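Local atomic coordinates of putative branched-chain amino acid ABC transporter (Chromobacterium violaceum, PDB entry 4PYR), a protein that is a putative periplasmic-binding-protein-like lipoprotein of the LppC family, binds glutathione between its lobes and may act as an enzyme regulator. Residues D120-P125 and A174-L179; A124-V129 and R155-D160. One frame throughout, in Å; residues are numbered along the deposited sequence. Where two conformers were deposited one is given.

Contact 1: residues D120-P125 and A174-L179; sequences DSRAAP and ADAVAL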
ATOM      1  N   ASP A 120      13.317 -11.686 -12.881  1.00 24.42           N
ATOM      2  CA  ASP A 120      13.975 -11.096 -14.060  1.00 25.02           C
ATOM      3  C   ASP A 120      15.475 -11.472 -14.185  1.00 26.75           C
ATOM      4  O   ASP A 120      16.195 -10.852 -14.963  1.00 28.31           O
ATOM      5  CB  ASP A 120      13.886  -9.551 -14.020  1.00 23.89           C
ATOM      6  CG  ASP A 120      12.505  -8.980 -14.344  1.00 24.33           C
ATOM      7  OD1 ASP A 120      11.613  -9.750 -14.745  1.00 25.87           O
ATOM      8  OD2 ASP A 120      12.335  -7.705 -14.234  1.00 24.17           O
ATOM      9  N   SER A 121      15.948 -12.448 -13.402  1.00 25.30           N
ATOM     10  CA  SER A 121      17.320 -12.972 -13.477  1.00 29.70           C
ATOM     11  C   SER A 121      18.410 -11.942 -13.268  1.00 27.81           C
ATOM     12  O   SER A 121      19.482 -12.021 -13.889  1.00 31.75           O
ATOM     13  CB  SER A 121      17.589 -13.719 -14.801  1.00 27.91           C
ATOM     14  OG  SER A 121      16.745 -14.832 -14.948  1.00 34.77           O
ATOM     15  N   ARG A 122      18.146 -10.978 -12.394  1.00 25.03           N
ATOM     16  CA  ARG A 122      19.178 -10.023 -12.007  1.00 25.31           C
ATOM     17  C   ARG A 122      20.030 -10.739 -10.988  1.00 25.76           C
ATOM     18  O   ARG A 122      19.568 -11.026  -9.914  1.00 30.31           O
ATOM     19  CB  ARG A 122      18.577  -8.762 -11.407  1.00 21.66           C
ATOM     20  CG  ARG A 122      17.564  -8.078 -12.317  1.00 22.78           C
ATOM     21  CD  ARG A 122      17.996  -8.110 -13.772  1.00 22.60           C
ATOM     22  NE  ARG A 122      17.054  -7.346 -14.585  1.00 22.48           N
ATOM     23  CZ  ARG A 122      17.117  -7.252 -15.900  1.00 24.28           C
ATOM     24  NH1 ARG A 122      18.076  -7.860 -16.567  1.00 26.90           N
ATOM     25  NH2 ARG A 122      16.202  -6.545 -16.546  1.00 26.23           N
ATOM     26  N   ALA A 123      21.264 -11.049 -11.344  1.00 28.22           N
ATOM     27  CA  ALA A 123      22.132 -11.839 -10.465  1.00 30.28           C
ATOM     28  C   ALA A 123      22.952 -11.002  -9.486  1.00 30.87           C
ATOM     29  O   ALA A 123      23.359 -11.492  -8.431  1.00 30.78           O
ATOM     30  CB  ALA A 123      23.065 -12.689 -11.299  1.00 32.56           C
ATOM     31  N   ALA A 124      23.214  -9.762  -9.847  1.00 28.48           N
ATOM     32  CA  ALA A 124      24.112  -8.920  -9.077  1.00 27.17           C
ATOM     33  C   ALA A 124      23.606  -7.473  -9.084  1.00 25.39           C
ATOM     34  O   ALA A 124      24.253  -6.580  -9.605  1.00 26.26           O
ATOM     35  CB  ALA A 124      25.528  -9.024  -9.620  1.00 28.62           C
ATOM     36  N   PRO A 125      22.424  -7.246  -8.521  1.00 23.32           N
ATOM     37  CA  PRO A 125      21.934  -5.883  -8.505  1.00 25.06           C
ATOM     38  C   PRO A 125      22.641  -5.047  -7.448  1.00 23.48           C
ATOM     39  O   PRO A 125      23.180  -5.565  -6.469  1.00 22.99           O
ATOM     40  CB  PRO A 125      20.477  -6.038  -8.111  1.00 22.08           C
ATOM     41  CG  PRO A 125      20.486  -7.278  -7.259  1.00 23.29           C
ATOM     42  CD  PRO A 125      21.448  -8.178  -7.933  1.00 23.59           C
ATOM     43  N   ALA A 174      27.252  -3.923 -11.803  1.00 27.89           N
ATOM     44  CA  ALA A 174      25.950  -4.529 -11.499  1.00 27.75           C
ATOM     45  C   ALA A 174      25.161  -4.851 -12.763  1.00 30.37           C
ATOM     46  O   ALA A 174      25.347  -4.216 -13.810  1.00 33.40           O
ATOM     47  CB  ALA A 174      25.153  -3.592 -10.626  1.00 25.21           C
ATOM     48  N   ASP A 175      24.265  -5.827 -12.673  1.00 27.86           N
ATOM     49  CA  ASP A 175      23.385  -6.137 -13.811  1.00 29.17           C
ATOM     50  C   ASP A 175      21.985  -5.513 -13.675  1.00 24.41           C
ATOM     51  O   ASP A 175      21.128  -5.684 -14.566  1.00 26.21           O
ATOM     52  CB  ASP A 175      23.341  -7.642 -14.130  1.00 30.40           C
ATOM     53  CG  ASP A 175      22.633  -8.454 -13.081  1.00 28.63           C
ATOM     54  OD1 ASP A 175      22.403  -7.947 -11.974  1.00 27.22           O
ATOM     55  OD2 ASP A 175      22.287  -9.628 -13.385  1.00 33.57           O
ATOM     56  N   ALA A 176      21.770  -4.771 -12.584  1.00 21.70           N
ATOM     57  CA  ALA A 176      20.590  -3.934 -12.413  1.00 20.54           C
ATOM     58  C   ALA A 176      20.787  -3.040 -11.208  1.00 20.06           C
ATOM     59  O   ALA A 176      21.628  -3.323 -10.343  1.00 20.91           O
ATOM     60  CB  ALA A 176      19.350  -4.798 -12.219  1.00 22.91           C
ATOM     61  N   VAL A 177      19.976  -1.995 -11.127  1.00 19.10           N
ATOM     62  CA  VAL A 177      19.965  -1.106  -9.979  1.00 17.12           C
ATOM     63  C   VAL A 177      18.579  -1.086  -9.352  1.00 16.28           C
ATOM     64  O   VAL A 177      17.598  -0.910 -10.054  1.00 19.16           O
ATOM     65  CB  VAL A 177      20.409   0.309 -10.361  1.00 19.28           C
ATOM     66  CG1 VAL A 177      20.335   1.251  -9.170  1.00 20.61           C
ATOM     67  CG2 VAL A 177      21.793   0.214 -10.911  1.00 20.33           C
ATOM     68  N   ALA A 178      18.511  -1.243  -8.040  1.00 15.73           N
ATOM     69  CA  ALA A 178      17.275  -1.110  -7.291  1.00 15.32           C
ATOM     70  C   ALA A 178      17.319   0.172  -6.511  1.00 16.46           C
ATOM     71  O   ALA A 178      18.283   0.392  -5.803  1.00 16.31           O
ATOM     72  CB  ALA A 178      17.137  -2.283  -6.330  1.00 16.48           C
ATOM     73  N   LEU A 179      16.329   1.041  -6.678  1.00 16.37           N
ATOM     74  CA  LEU A 179      16.281   2.300  -6.003  1.00 15.48           C
ATOM     75  C   LEU A 179      15.361   2.283  -4.805  1.00 17.09           C
ATOM     76  O   LEU A 179      14.176   1.981  -4.932  1.00 17.55           O
ATOM     77  CB  LEU A 179      15.796   3.409  -6.951  1.00 17.36           C
ATOM     78  CG  LEU A 179      16.631   3.587  -8.224  1.00 19.42           C
ATOM     79  CD1 LEU A 179      16.158   4.768  -9.082  1.00 24.49           C
ATOM     80  CD2 LEU A 179      18.103   3.814  -7.874  1.00 22.86           C
TER
HETATM   81  O   HOH W   1      20.307  -9.643 -15.731  1.00 32.51           O

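Contact 2: residues A124-V129 and R155-D160; sequences APLLVV and RQMAFD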
ATOM      1  N   ALA A 124      23.214  -9.762  -9.847  1.00 28.48           N
ATOM      2  CA  ALA A 124      24.112  -8.920  -9.077  1.00 27.17           C
ATOM      3  C   ALA A 124      23.606  -7.473  -9.084  1.00 25.39           C
ATOM      4  O   ALA A 124      24.253  -6.580  -9.605  1.00 26.26           O
ATOM      5  CB  ALA A 124      25.528  -9.024  -9.620  1.00 28.62           C
ATOM      6  N   PRO A 125      22.424  -7.246  -8.521  1.00 23.32           N
ATOM      7  CA  PRO A 125      21.934  -5.883  -8.505  1.00 25.06           C
ATOM      8  C   PRO A 125      22.641  -5.047  -7.448  1.00 23.48           C
ATOM      9  O   PRO A 125      23.180  -5.565  -6.469  1.00 22.99           O
ATOM     10  CB  PRO A 125      20.477  -6.038  -8.111  1.00 22.08           C
ATOM     11  CG  PRO A 125      20.486  -7.278  -7.259  1.00 23.29           C
ATOM     12  CD  PRO A 125      21.448  -8.178  -7.933  1.00 23.59           C
ATOM     13  N   LEU A 126      22.639  -3.740  -7.673  1.00 19.85           N
ATOM     14  CA  LEU A 126      23.055  -2.786  -6.677  1.00 19.64           C
ATOM     15  C   LEU A 126      21.856  -2.088  -6.102  1.00 18.10           C
ATOM     16  O   LEU A 126      21.069  -1.486  -6.835  1.00 19.51           O
ATOM     17  CB  LEU A 126      23.966  -1.744  -7.314  1.00 20.28           C
ATOM     18  CG  LEU A 126      24.427  -0.615  -6.378  1.00 21.58           C
ATOM     19  CD1 LEU A 126      25.338  -1.148  -5.277  1.00 21.66           C
ATOM     20  CD2 LEU A 126      25.085   0.542  -7.119  1.00 24.71           C
ATOM     21  N   LEU A 127      21.665  -2.190  -4.792  1.00 16.05           N
ATOM     22  CA  LEU A 127      20.608  -1.483  -4.075  1.00 15.42           C
ATOM     23  C   LEU A 127      21.124  -0.131  -3.633  1.00 16.67           C
ATOM     24  O   LEU A 127      22.150  -0.054  -2.908  1.00 17.49           O
ATOM     25  CB  LEU A 127      20.137  -2.307  -2.851  1.00 14.82           C
ATOM     26  CG  LEU A 127      19.170  -1.658  -1.871  1.00 15.81           C
ATOM     27  CD1 LEU A 127      17.817  -1.396  -2.504  1.00 16.77           C
ATOM     28  CD2 LEU A 127      18.992  -2.576  -0.669  1.00 18.28           C
ATOM     29  N   VAL A 128      20.482   0.940  -4.104  1.00 15.76           N
ATOM     30  CA  VAL A 128      20.914   2.274  -3.738  1.00 15.47           C
ATOM     31  C   VAL A 128      19.895   2.848  -2.812  1.00 16.06           C
ATOM     32  O   VAL A 128      18.709   2.820  -3.130  1.00 16.13           O
ATOM     33  CB  VAL A 128      21.033   3.133  -5.021  1.00 16.45           C
ATOM     34  CG1 VAL A 128      21.334   4.581  -4.648  1.00 18.26           C
ATOM     35  CG2 VAL A 128      22.070   2.512  -5.932  1.00 17.70           C
ATOM     36  N   VAL A 129      20.342   3.327  -1.653  1.00 15.91           N
ATOM     37  CA  VAL A 129      19.431   3.757  -0.591  1.00 15.45           C
ATOM     38  C   VAL A 129      19.666   5.203  -0.127  1.00 16.60           C
ATOM     39  O   VAL A 129      20.789   5.573   0.248  1.00 18.41           O
ATOM     40  CB  VAL A 129      19.581   2.827   0.629  1.00 16.35           C
ATOM     41  CG1 VAL A 129      18.520   3.177   1.644  1.00 18.59           C
ATOM     42  CG2 VAL A 129      19.518   1.369   0.211  1.00 16.62           C
ATOM     43  N   ARG A 155      24.403  -6.334  -2.720  0.50 22.18           N
ATOM     44  CA  ARG A 155      25.288  -5.162  -2.661  0.50 19.09           C
ATOM     45  C   ARG A 155      24.455  -3.911  -2.454  0.50 21.89           C
ATOM     46  O   ARG A 155      23.530  -3.641  -3.210  0.50 18.24           O
ATOM     47  CB  ARG A 155      26.076  -5.038  -3.957  0.50 23.74           C
ATOM     48  CG  ARG A 155      27.127  -3.938  -3.931  0.50 24.15           C
ATOM     49  CD  ARG A 155      28.384  -4.384  -4.662  0.50 27.75           C
ATOM     50  NE  ARG A 155      28.974  -5.512  -3.969  0.50 31.34           N
ATOM     51  CZ  ARG A 155      30.055  -5.428  -3.209  0.50 26.47           C
ATOM     52  NH1 ARG A 155      30.674  -4.285  -3.055  0.50 33.53           N
ATOM     53  NH2 ARG A 155      30.513  -6.488  -2.615  0.50 39.50           N
ATOM     54  N   GLN A 156      24.791  -3.146  -1.422  1.00 19.71           N
ATOM     55  CA  GLN A 156      24.003  -2.015  -0.994  1.00 18.39           C
ATOM     56  C   GLN A 156      24.888  -0.785  -0.781  1.00 18.85           C
ATOM     57  O   GLN A 156      25.908  -0.875  -0.110  1.00 20.11           O
ATOM     58  CB  GLN A 156      23.304  -2.378   0.295  1.00 20.07           C
ATOM     59  CG  GLN A 156      22.479  -1.276   0.855  1.00 21.01           C
ATOM     60  CD  GLN A 156      21.771  -1.631   2.118  1.00 23.74           C
ATOM     61  OE1 GLN A 156      21.480  -2.810   2.405  1.00 27.25           O
ATOM     62  NE2 GLN A 156      21.442  -0.608   2.870  1.00 22.17           N
HETATM   63  N   MSE A 157      24.468   0.346  -1.339  0.50 19.73           N
HETATM   64  CA  MSE A 157      25.230   1.574  -1.235  0.50 17.90           C
HETATM   65  C   MSE A 157      24.332   2.682  -0.770  0.50 18.67           C
HETATM   66  O   MSE A 157      23.345   2.986  -1.475  0.50 17.99           O
HETATM   67  CB  MSE A 157      25.809   1.929  -2.600  0.50 21.22           C
HETATM   68  CG  MSE A 157      26.725   0.823  -3.109  0.50 28.01           C
HETATM   69 SE   MSE A 157      27.944   1.554  -4.472  0.50 44.36          SE
HETATM   70  CE  MSE A 157      28.665   3.055  -3.418  0.50 24.43           C
ATOM     71  N   ALA A 158      24.828   3.486   0.165  1.00 19.18           N
ATOM     72  CA  ALA A 158      24.185   4.738   0.558  1.00 20.99           C
ATOM     73  C   ALA A 158      24.371   5.768  -0.564  1.00 20.86           C
ATOM     74  O   ALA A 158      25.472   5.963  -1.032  1.00 21.62           O
ATOM     75  CB  ALA A 158      24.839   5.270   1.828  1.00 20.68           C
ATOM     76  N   PHE A 159      23.267   6.349  -1.025  1.00 19.69           N
ATOM     77  CA  PHE A 159      23.355   7.433  -2.018  1.00 21.07           C
ATOM     78  C   PHE A 159      24.092   8.638  -1.455  1.00 22.14           C
ATOM     79  O   PHE A 159      23.805   9.055  -0.344  1.00 23.48           O
ATOM     80  CB  PHE A 159      21.962   7.839  -2.463  1.00 20.13           C
ATOM     81  CG  PHE A 159      21.986   8.860  -3.588  1.00 21.12           C
ATOM     82  CD1 PHE A 159      22.336   8.465  -4.850  1.00 20.73           C
ATOM     83  CD2 PHE A 159      21.647  10.167  -3.364  1.00 23.49           C
ATOM     84  CE1 PHE A 159      22.378   9.372  -5.903  1.00 23.23           C
ATOM     85  CE2 PHE A 159      21.698  11.081  -4.405  1.00 25.27           C
ATOM     86  CZ  PHE A 159      22.049  10.676  -5.674  1.00 25.26           C
ATOM     87  N   ASP A 160      25.011   9.211  -2.266  1.00 24.69           N
ATOM     88  CA  ASP A 160      25.809  10.354  -1.908  1.00 27.87           C
ATOM     89  C   ASP A 160      25.653  11.361  -3.048  1.00 26.46           C
ATOM     90  O   ASP A 160      26.227  11.181  -4.100  1.00 31.59           O
ATOM     91  CB  ASP A 160      27.282   9.940  -1.743  1.00 26.53           C
ATOM     92  CG  ASP A 160      28.117  11.015  -1.098  1.00 33.02           C
ATOM     93  OD1 ASP A 160      27.834  12.210  -1.329  1.00 34.26           O
ATOM     94  OD2 ASP A 160      29.057  10.645  -0.376  1.00 33.73           O
TER
HETATM   95  O   HOH W   2      24.260  -7.700  -5.388  1.00 25.88           O
HETATM   96  O   HOH W   3      21.826   8.163   1.200  1.00 28.86           O

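Contact 1: residues D120-P125 and A174-L179
The carboxylate of Asp175 grips the backbone of the loop 120-125 at two successive amides. Asp175 OD2 accepts from Ala123 N at 2.7 Å, through its syn lone pair. Asp175 OD1 accepts from Ala124 N at 2.9 Å, but this donor lies about 45° out of the carboxylate plane. A third bond runs the other way, from Asp175 N to Ala124 O at 3.2 Å. Residue 175 thus holds Ala124 by side chain and main chain together. CG of Asp175 sits between its backbone N and carbonyl carbon (chi1 70°), which brings the carboxylate to the Ala123 and Ala124 amides. A weaker polar contact of the backbone is the CA-H...O approach of Pro125 CA to Ala176 O at 3.2 Å.

The charged ends of Arg122 and Asp175 do not meet directly. Water 1 lies in the guanidinium plane, accepts from Arg122 NH1 at 3.0 Å and donates to Asp175 OD2. Arg122 NE is bonded to Tyr200 OH, which also bonds Asp120 OD2.

Apolar contact is modest. Chi1 of -56° sets Arg122 CG 3.7 Å from Ala176 CB, and the bend at chi2 keeps CD near the same methyl.

The loop follows a Schellman motif, with Ser121 as C-prime residue, that ends helix 106-119. It leads into strand 125-129, beside strand 176-180. Met117 of that helix packs on Pro125, Ala176 and Ala178, and Trp146 of helix 133-150 also touches Pro125.

Contact 2: residues A124-V129 and R155-D160
Leu126 and Met157, a selenomethionine, meet on one face of a parallel strand pair. In the conformers given, Leu126 CD1 lies against Met157 CG and Arg155 CG, and the selenium is near both leucine methyls. The 3.2 Å between Leu126 CD1 and Met157 CG is doubtful. Further along this face Val128 CG1 meets Phe159 CB at 4.0 Å.

On the other face Gln156 is extended, with CG anti to its backbone N (chi1 179°). Its side chain runs alongside Leu127, and Gln156 NE2 lies 3.8 Å from Val129 CG2.

Four backbone bonds set this register. Leu127 N donates to Arg155 O at 2.8 Å, and Met157 N to Leu127 O. Val129 N then donates to Met157 O, and Phe159 N to Val129 O at 2.9 Å. Water bridges the pair at both ends: water 2 links Pro125 O to Arg155 N, and water 3 links Val129 O to Phe159 O.

The strands belong to a beta-alpha-beta unit whose crossover is helix 133-150. That helix packs on the Leu127 and Gln156 face through Phe142 and Ala143. Helix 165-172 covers the Leu126 and Met157 face through Ala170, and strand 155-158 is the outermost strand on this side of the sheet.

Contacts 1 and 2 have centres about 10 Å apart and share Ala124 and Pro125. Both start from the same part of the chain, where the loop after helix 106-119 enters strand 125-129. Residues 155-160 come next along the chain and 174-179 last. Strand 125-129 lies between the other two strands in one mixed sheet, with 155-158 on one flank and 176-180 on the other. The two contacts join directly where Ala178 N and Ala178 O probably bond to Leu126 O and Val128 N. Together they join three strands at one end of the sheet, with 155-158 outermost. Contact 1 lies away from the glutathione pocket; at contact 2, the side chain of Val129 is about 8 Å from that of glutathione-binding Arg137.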